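Long-range contact in beta-glucosidase (Chaetomella raphigera, PDB 6JXG), which probably hydrolyses terminal, non-reducing beta-D-glucosyl residues with release of beta-D-glucose, as a secreted family 3 glycoside hydrolase of cellulose breakdown: residues Ile158-Asn172 against Tyr201-Phe214. Sequence-based numbering, arbitrary orientation.
With NAG (2-acetamido-2-deoxy-beta-D-glucopyranose), chain D.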
loop_
_atom_site.group_PDB
_atom_site.type_symbol
_atom_site.label_atom_id
_atom_site.label_comp_id
_atom_site.label_asym_id
_atom_site.label_seq_id
_atom_site.Cartn_x
_atom_site.Cartn_y
_atom_site.Cartn_z
ATOM N N ILE A 158 11.013 -3.681 9.712
ATOM C CA ILE A 158 11.075 -2.570 8.810
ATOM C C ILE A 158 12.313 -2.845 7.891
ATOM O O ILE A 158 13.192 -3.654 8.234
ATOM C CB ILE A 158 11.245 -1.220 9.623
ATOM C CG1 ILE A 158 10.968 -0.007 8.725
ATOM C CG2 ILE A 158 12.619 -1.183 10.307
ATOM C CD1 ILE A 158 10.675 1.311 9.439
ATOM N N GLY A 159 12.434 -2.104 6.791
ATOM C CA GLY A 159 13.544 -2.285 5.851
ATOM C C GLY A 159 13.484 -3.515 4.985
ATOM O O GLY A 159 14.507 -3.911 4.424
ATOM N N ASN A 160 12.298 -4.130 4.829
ATOM C CA ASN A 160 12.132 -5.299 3.911
ATOM C C ASN A 160 11.751 -4.766 2.540
ATOM O O ASN A 160 10.622 -4.859 2.085
ATOM C CB ASN A 160 11.099 -6.217 4.507
ATOM C CG ASN A 160 10.769 -7.412 3.660
ATOM O OD1 ASN A 160 11.600 -7.885 2.837
ATOM N ND2 ASN A 160 9.592 -7.939 3.882
ATOM N N GLU A 161 12.723 -4.122 1.910
ATOM C CA GLU A 161 12.514 -3.390 0.653
ATOM C C GLU A 161 12.784 -4.269 -0.577
ATOM O O GLU A 161 12.720 -3.768 -1.679
ATOM C CB GLU A 161 13.315 -2.084 0.670
ATOM C CG GLU A 161 12.821 -1.108 1.753
ATOM C CD GLU A 161 11.464 -0.475 1.386
ATOM O OE1 GLU A 161 11.200 -0.379 0.136
ATOM O OE2 GLU A 161 10.691 -0.071 2.349
ATOM N N GLN A 162 13.189 -5.524 -0.368
ATOM C CA GLN A 162 13.288 -6.507 -1.479
ATOM C C GLN A 162 13.001 -7.908 -0.991
ATOM O O GLN A 162 13.241 -8.240 0.166
ATOM C CB GLN A 162 14.656 -6.464 -2.175
ATOM C CG GLN A 162 15.821 -6.843 -1.222
ATOM C CD GLN A 162 17.161 -6.771 -1.952
ATOM O OE1 GLN A 162 17.519 -5.713 -2.499
ATOM N NE2 GLN A 162 17.837 -7.899 -2.052
ATOM N N GLU A 163 12.528 -8.758 -1.912
ATOM C CA GLU A 163 12.215 -10.146 -1.603
ATOM C C GLU A 163 13.456 -11.060 -1.688
ATOM O O GLU A 163 13.585 -12.037 -0.950
ATOM C CB GLU A 163 11.154 -10.677 -2.559
ATOM C CG GLU A 163 9.819 -9.999 -2.304
ATOM C CD GLU A 163 9.408 -10.202 -0.873
ATOM O OE1 GLU A 163 8.948 -11.326 -0.520
ATOM O OE2 GLU A 163 9.603 -9.247 -0.061
ATOM N N THR A 164 14.369 -10.695 -2.578
ATOM C CA THR A 164 15.632 -11.397 -2.718
ATOM C C THR A 164 16.422 -11.427 -1.397
ATOM O O THR A 164 16.783 -10.374 -0.783
ATOM C CB THR A 164 16.466 -10.791 -3.855
ATOM O OG1 THR A 164 15.738 -10.861 -5.100
ATOM C CG2 THR A 164 17.815 -11.593 -4.027
ATOM N N ASN A 165 16.656 -12.642 -0.911
ATOM C CA ASN A 165 17.357 -12.900 0.358
ATOM C C ASN A 165 16.726 -12.203 1.544
ATOM O O ASN A 165 17.392 -11.838 2.460
ATOM C CB ASN A 165 18.852 -12.440 0.311
ATOM C CG ASN A 165 19.632 -13.084 -0.831
ATOM O OD1 ASN A 165 19.414 -14.205 -1.165
ATOM N ND2 ASN A 165 20.498 -12.336 -1.448
ATOM N N ARG A 166 15.430 -12.005 1.510
ATOM C CA ARG A 166 14.786 -11.272 2.532
ATOM C C ARG A 166 14.960 -11.851 3.913
ATOM O O ARG A 166 14.827 -11.092 4.854
ATOM C CB ARG A 166 13.277 -11.136 2.276
ATOM C CG ARG A 166 12.525 -12.474 2.345
ATOM C CD ARG A 166 11.046 -12.312 1.992
ATOM N NE ARG A 166 10.402 -13.602 2.045
ATOM C CZ ARG A 166 9.100 -13.775 2.257
ATOM N NH1 ARG A 166 8.343 -12.732 2.439
ATOM N NH2 ARG A 166 8.582 -14.998 2.306
ATOM N N ASP A 167 15.232 -13.139 4.049
ATOM C CA ASP A 167 15.337 -13.704 5.383
ATOM C C ASP A 167 16.761 -13.914 5.799
ATOM O O ASP A 167 17.020 -14.567 6.830
ATOM C CB ASP A 167 14.547 -14.980 5.527
ATOM C CG ASP A 167 15.014 -16.063 4.633
ATOM O OD1 ASP A 167 14.377 -17.081 4.735
ATOM O OD2 ASP A 167 15.910 -15.908 3.790
ATOM N N THR A 168 17.705 -13.301 5.062
ATOM C CA THR A 168 19.065 -13.310 5.570
ATOM C C THR A 168 19.788 -11.953 5.469
ATOM O O THR A 168 20.695 -11.674 6.240
ATOM C CB THR A 168 19.945 -14.333 4.799
ATOM O OG1 THR A 168 19.905 -14.042 3.397
ATOM C CG2 THR A 168 19.443 -15.773 4.918
ATOM N N MET A 169 19.445 -11.163 4.484
ATOM C CA MET A 169 20.146 -9.920 4.283
ATOM C C MET A 169 19.868 -8.911 5.395
ATOM O O MET A 169 18.847 -8.964 6.095
ATOM C CB MET A 169 19.624 -9.295 3.005
ATOM C CG MET A 169 18.146 -8.963 3.217
ATOM S SD MET A 169 17.864 -7.230 3.370
ATOM C CE MET A 169 17.886 -7.599 1.538
ATOM N N SER A 170 20.765 -7.942 5.535
ATOM C CA SER A 170 20.552 -6.822 6.463
ATOM C C SER A 170 20.321 -5.491 5.661
ATOM O O SER A 170 20.981 -5.188 4.645
ATOM C CB SER A 170 21.732 -6.704 7.404
ATOM O OG SER A 170 21.528 -5.623 8.304
ATOM N N SER A 171 19.355 -4.722 6.144
ATOM C CA SER A 171 19.138 -3.358 5.795
ATOM C C SER A 171 19.719 -2.530 6.934
ATOM O O SER A 171 19.287 -2.654 8.092
ATOM C CB SER A 171 17.641 -3.093 5.684
ATOM O OG SER A 171 17.110 -3.814 4.563
ATOM N N ASN A 172 20.638 -1.634 6.567
ATOM C CA ASN A 172 21.338 -0.806 7.493
ATOM C C ASN A 172 21.055 0.644 7.066
ATOM O O ASN A 172 21.546 1.139 6.047
ATOM C CB ASN A 172 22.824 -1.104 7.487
ATOM C CG ASN A 172 23.137 -2.553 7.591
ATOM O OD1 ASN A 172 22.437 -3.304 8.274
ATOM N ND2 ASN A 172 24.206 -2.990 6.879
ATOM N N TYR A 201 11.099 -10.121 8.122
ATOM C CA TYR A 201 12.052 -11.219 8.008
ATOM C C TYR A 201 13.558 -10.812 7.971
ATOM O O TYR A 201 14.417 -11.641 8.286
ATOM C CB TYR A 201 11.819 -11.989 6.720
ATOM C CG TYR A 201 10.641 -12.894 6.736
ATOM C CD1 TYR A 201 10.617 -13.966 7.623
ATOM C CD2 TYR A 201 9.579 -12.712 5.859
ATOM C CE1 TYR A 201 9.550 -14.866 7.622
ATOM C CE2 TYR A 201 8.504 -13.601 5.842
ATOM C CZ TYR A 201 8.475 -14.671 6.713
ATOM O OH TYR A 201 7.445 -15.581 6.760
ATOM N N ASN A 202 13.862 -9.566 7.584
ATOM C CA ASN A 202 15.223 -9.220 7.281
ATOM C C ASN A 202 15.938 -8.822 8.554
ATOM O O ASN A 202 15.305 -8.553 9.570
ATOM C CB ASN A 202 15.267 -8.058 6.270
ATOM C CG ASN A 202 14.403 -6.866 6.764
ATOM O OD1 ASN A 202 13.175 -6.910 6.726
ATOM N ND2 ASN A 202 15.054 -5.860 7.312
ATOM N N LYS A 203 17.278 -8.777 8.502
ATOM C CA LYS A 203 18.019 -8.154 9.579
ATOM C C LYS A 203 17.918 -6.646 9.387
ATOM O O LYS A 203 17.850 -6.159 8.251
ATOM C CB LYS A 203 19.508 -8.592 9.633
ATOM C CG LYS A 203 19.650 -10.070 9.647
ATOM C CD LYS A 203 21.070 -10.551 9.627
ATOM C CE LYS A 203 21.079 -12.060 9.798
ATOM N NZ LYS A 203 22.458 -12.482 9.561
ATOM N N PHE A 204 17.903 -5.941 10.488
ATOM C CA PHE A 204 18.111 -4.500 10.516
ATOM C C PHE A 204 19.393 -4.196 11.336
ATOM O O PHE A 204 19.486 -4.562 12.487
ATOM C CB PHE A 204 16.909 -3.768 11.164
ATOM C CG PHE A 204 17.041 -2.288 11.110
ATOM C CD1 PHE A 204 17.711 -1.607 12.100
ATOM C CD2 PHE A 204 16.551 -1.587 10.032
ATOM C CE1 PHE A 204 17.881 -0.246 12.030
ATOM C CE2 PHE A 204 16.751 -0.223 9.938
ATOM C CZ PHE A 204 17.414 0.430 10.928
ATOM N N ASN A 205 20.339 -3.465 10.761
ATOM C CA ASN A 205 21.609 -3.170 11.449
ATOM C C ASN A 205 22.192 -4.442 12.009
ATOM O O ASN A 205 22.761 -4.446 13.110
ATOM C CB ASN A 205 21.450 -2.100 12.526
ATOM C CG ASN A 205 21.501 -0.677 11.948
ATOM O OD1 ASN A 205 21.445 -0.467 10.733
ATOM N ND2 ASN A 205 21.545 0.276 12.817
ATOM N N GLU A 206 22.092 -5.464 11.197
ATOM C CA GLU A 206 22.677 -6.808 11.408
ATOM C C GLU A 206 22.027 -7.722 12.415
ATOM O O GLU A 206 22.528 -8.830 12.664
ATOM C CB GLU A 206 24.218 -6.733 11.593
ATOM C CG GLU A 206 24.938 -6.004 10.452
ATOM C CD GLU A 206 24.890 -6.698 9.098
ATOM O OE1 GLU A 206 25.046 -5.948 8.096
ATOM O OE2 GLU A 206 24.730 -7.961 9.006
ATOM N N THR A 207 20.877 -7.323 12.951
ATOM C CA THR A 207 20.091 -8.189 13.831
ATOM C C THR A 207 18.655 -8.351 13.282
ATOM O O THR A 207 17.955 -7.343 12.970
ATOM C CB THR A 207 20.033 -7.582 15.258
ATOM O OG1 THR A 207 21.350 -7.540 15.800
ATOM C CG2 THR A 207 19.129 -8.391 16.169
ATOM N N TYR A 208 18.198 -9.588 13.176
ATOM C CA TYR A 208 16.811 -9.889 12.700
ATOM C C TYR A 208 15.816 -8.957 13.383
ATOM O O TYR A 208 15.862 -8.767 14.624
ATOM C CB TYR A 208 16.456 -11.350 13.003
ATOM C CG TYR A 208 17.041 -12.305 12.010
ATOM C CD1 TYR A 208 18.011 -13.242 12.366
ATOM C CD2 TYR A 208 16.676 -12.185 10.668
ATOM C CE1 TYR A 208 18.545 -14.090 11.381
ATOM C CE2 TYR A 208 17.207 -13.004 9.694
ATOM C CZ TYR A 208 18.161 -13.934 10.048
ATOM O OH TYR A 208 18.625 -14.767 9.033
ATOM N N ALA A 209 14.905 -8.399 12.593
ATOM C CA ALA A 209 13.925 -7.439 13.079
ATOM C C ALA A 209 13.136 -7.940 14.292
ATOM O O ALA A 209 12.942 -7.205 15.269
ATOM C CB ALA A 209 13.004 -7.032 11.945
ATOM N N CYS A 210 12.741 -9.213 14.292
ATOM C CA CYS A 210 11.959 -9.783 15.421
ATOM C C CYS A 210 12.821 -10.130 16.655
ATOM O O CYS A 210 12.286 -10.540 17.730
ATOM C CB CYS A 210 11.139 -10.979 14.911
ATOM S SG CYS A 210 9.840 -10.424 13.696
ATOM N N GLU A 211 14.123 -9.885 16.545
ATOM C CA GLU A 211 15.121 -10.086 17.615
ATOM C C GLU A 211 15.818 -8.829 17.991
ATOM O O GLU A 211 16.753 -8.817 18.749
ATOM C CB GLU A 211 16.156 -11.023 17.098
ATOM C CG GLU A 211 15.662 -12.370 16.619
ATOM C CD GLU A 211 15.380 -13.403 17.731
ATOM O OE1 GLU A 211 16.124 -13.478 18.772
ATOM O OE2 GLU A 211 14.398 -14.166 17.593
ATOM N N ASN A 212 15.352 -7.713 17.448
ATOM C CA ASN A 212 16.035 -6.423 17.519
ATOM C C ASN A 212 15.364 -5.539 18.516
ATOM O O ASN A 212 14.163 -5.224 18.411
ATOM C CB ASN A 212 15.984 -5.738 16.107
ATOM C CG ASN A 212 16.914 -4.577 15.995
ATOM O OD1 ASN A 212 16.930 -3.652 16.871
ATOM N ND2 ASN A 212 17.766 -4.623 14.988
ATOM N N ASN A 213 16.161 -5.019 19.460
ATOM C CA ASN A 213 15.611 -4.213 20.516
ATOM C C ASN A 213 14.922 -2.944 20.023
ATOM O O ASN A 213 14.290 -2.303 20.812
ATOM C CB ASN A 213 16.694 -3.785 21.535
ATOM C CG ASN A 213 17.178 -4.944 22.406
ATOM O OD1 ASN A 213 16.710 -6.069 22.363
ATOM N ND2 ASN A 213 18.169 -4.656 23.186
ATOM N N PHE A 214 15.072 -2.566 18.758
ATOM C CA PHE A 214 14.284 -1.442 18.220
ATOM C C PHE A 214 12.776 -1.550 18.276
ATOM O O PHE A 214 12.057 -0.550 18.182
ATOM C CB PHE A 214 14.813 -0.975 16.886
ATOM C CG PHE A 214 14.397 -1.736 15.658
ATOM C CD1 PHE A 214 14.617 -1.118 14.425
ATOM C CD2 PHE A 214 13.897 -3.019 15.673
ATOM C CE1 PHE A 214 14.358 -1.795 13.217
ATOM C CE2 PHE A 214 13.623 -3.687 14.475
ATOM C CZ PHE A 214 13.827 -3.078 13.243
HETATM C C1 NAG D . 21.633 1.656 12.478
HETATM C C2 NAG D . 21.124 2.451 13.681
HETATM C C3 NAG D . 21.518 3.889 13.418
HETATM C C4 NAG D . 23.018 3.915 13.296
HETATM C C5 NAG D . 23.201 3.304 11.917
HETATM C C6 NAG D . 24.589 3.605 11.397
HETATM C C7 NAG D . 19.117 1.702 15.013
HETATM C C8 NAG D . 19.826 0.686 15.815
HETATM N N2 NAG D . 19.706 2.444 14.036
HETATM O O3 NAG D . 21.124 4.664 14.504
HETATM O O4 NAG D . 23.477 5.194 13.507
HETATM O O5 NAG D . 23.012 1.917 12.252
HETATM O O6 NAG D . 25.387 2.886 12.315
HETATM O O7 NAG D . 17.894 1.767 15.237
HETATM O O HOH W 1 6.492 -16.350 4.182
HETATM O O HOH W 2 23.290 -11.886 6.790
#
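Ser170 and Ser171 pair in parallel with Lys203 and Phe204 through three backbone bonds: Lys203 N to Met169 O (2.9 Å), Ser171 N to Lys203 O and Asn205 N to Ser171 O. Beside this short pairing the amide of Asn202 joins the two loops. Its CG sits between the backbone N and the carbonyl carbon (chi1 53°), which turns ND2 toward the 158-160 loop; there Asn202 ND2 donates almost straight to Ile158 O (3.0 Å), which lies in the amide plane. The same ND2 also bonds to Lys203 O, reaching that oxygen from the face opposite Ser171 N, while OD1 is held by Ser200. With an alanine here, Ile158 O and Lys203 O would probably each lose a donor, Ser200 its partner, and the 158-160 loop its side-chain tie to the strand. Next to it, Ser171 OG donates to Gly159 O (2.6 Å), fixing the loop from its own segment.

At the type I' turn from Phe204 to Thr207, Ser170 OG accepts from Glu206 N (3.0 Å). Asn205 in this turn carries an N-linked glycan, whose acetamide C7 lies at the edge of the Phe204 ring. On the side of the strands that carries this ring, Ile158 CG2 packs against Phe214 CE1 (3.4 Å). Where the 158-172 segment enters the pairing, Tyr208 OH donates to Asp167 O (2.7 Å); farther back, Tyr201 CE2 lies over a face of the Arg166 guanidinium, which is salt-bridged to Glu442.

The segments follow barrel strands 151-157 and 196-199 of the N-terminal domain; hairpin strand 207-208 completes the small sheet, Ile158 rests on helix 175-182, and Phe214 begins helix 214-222.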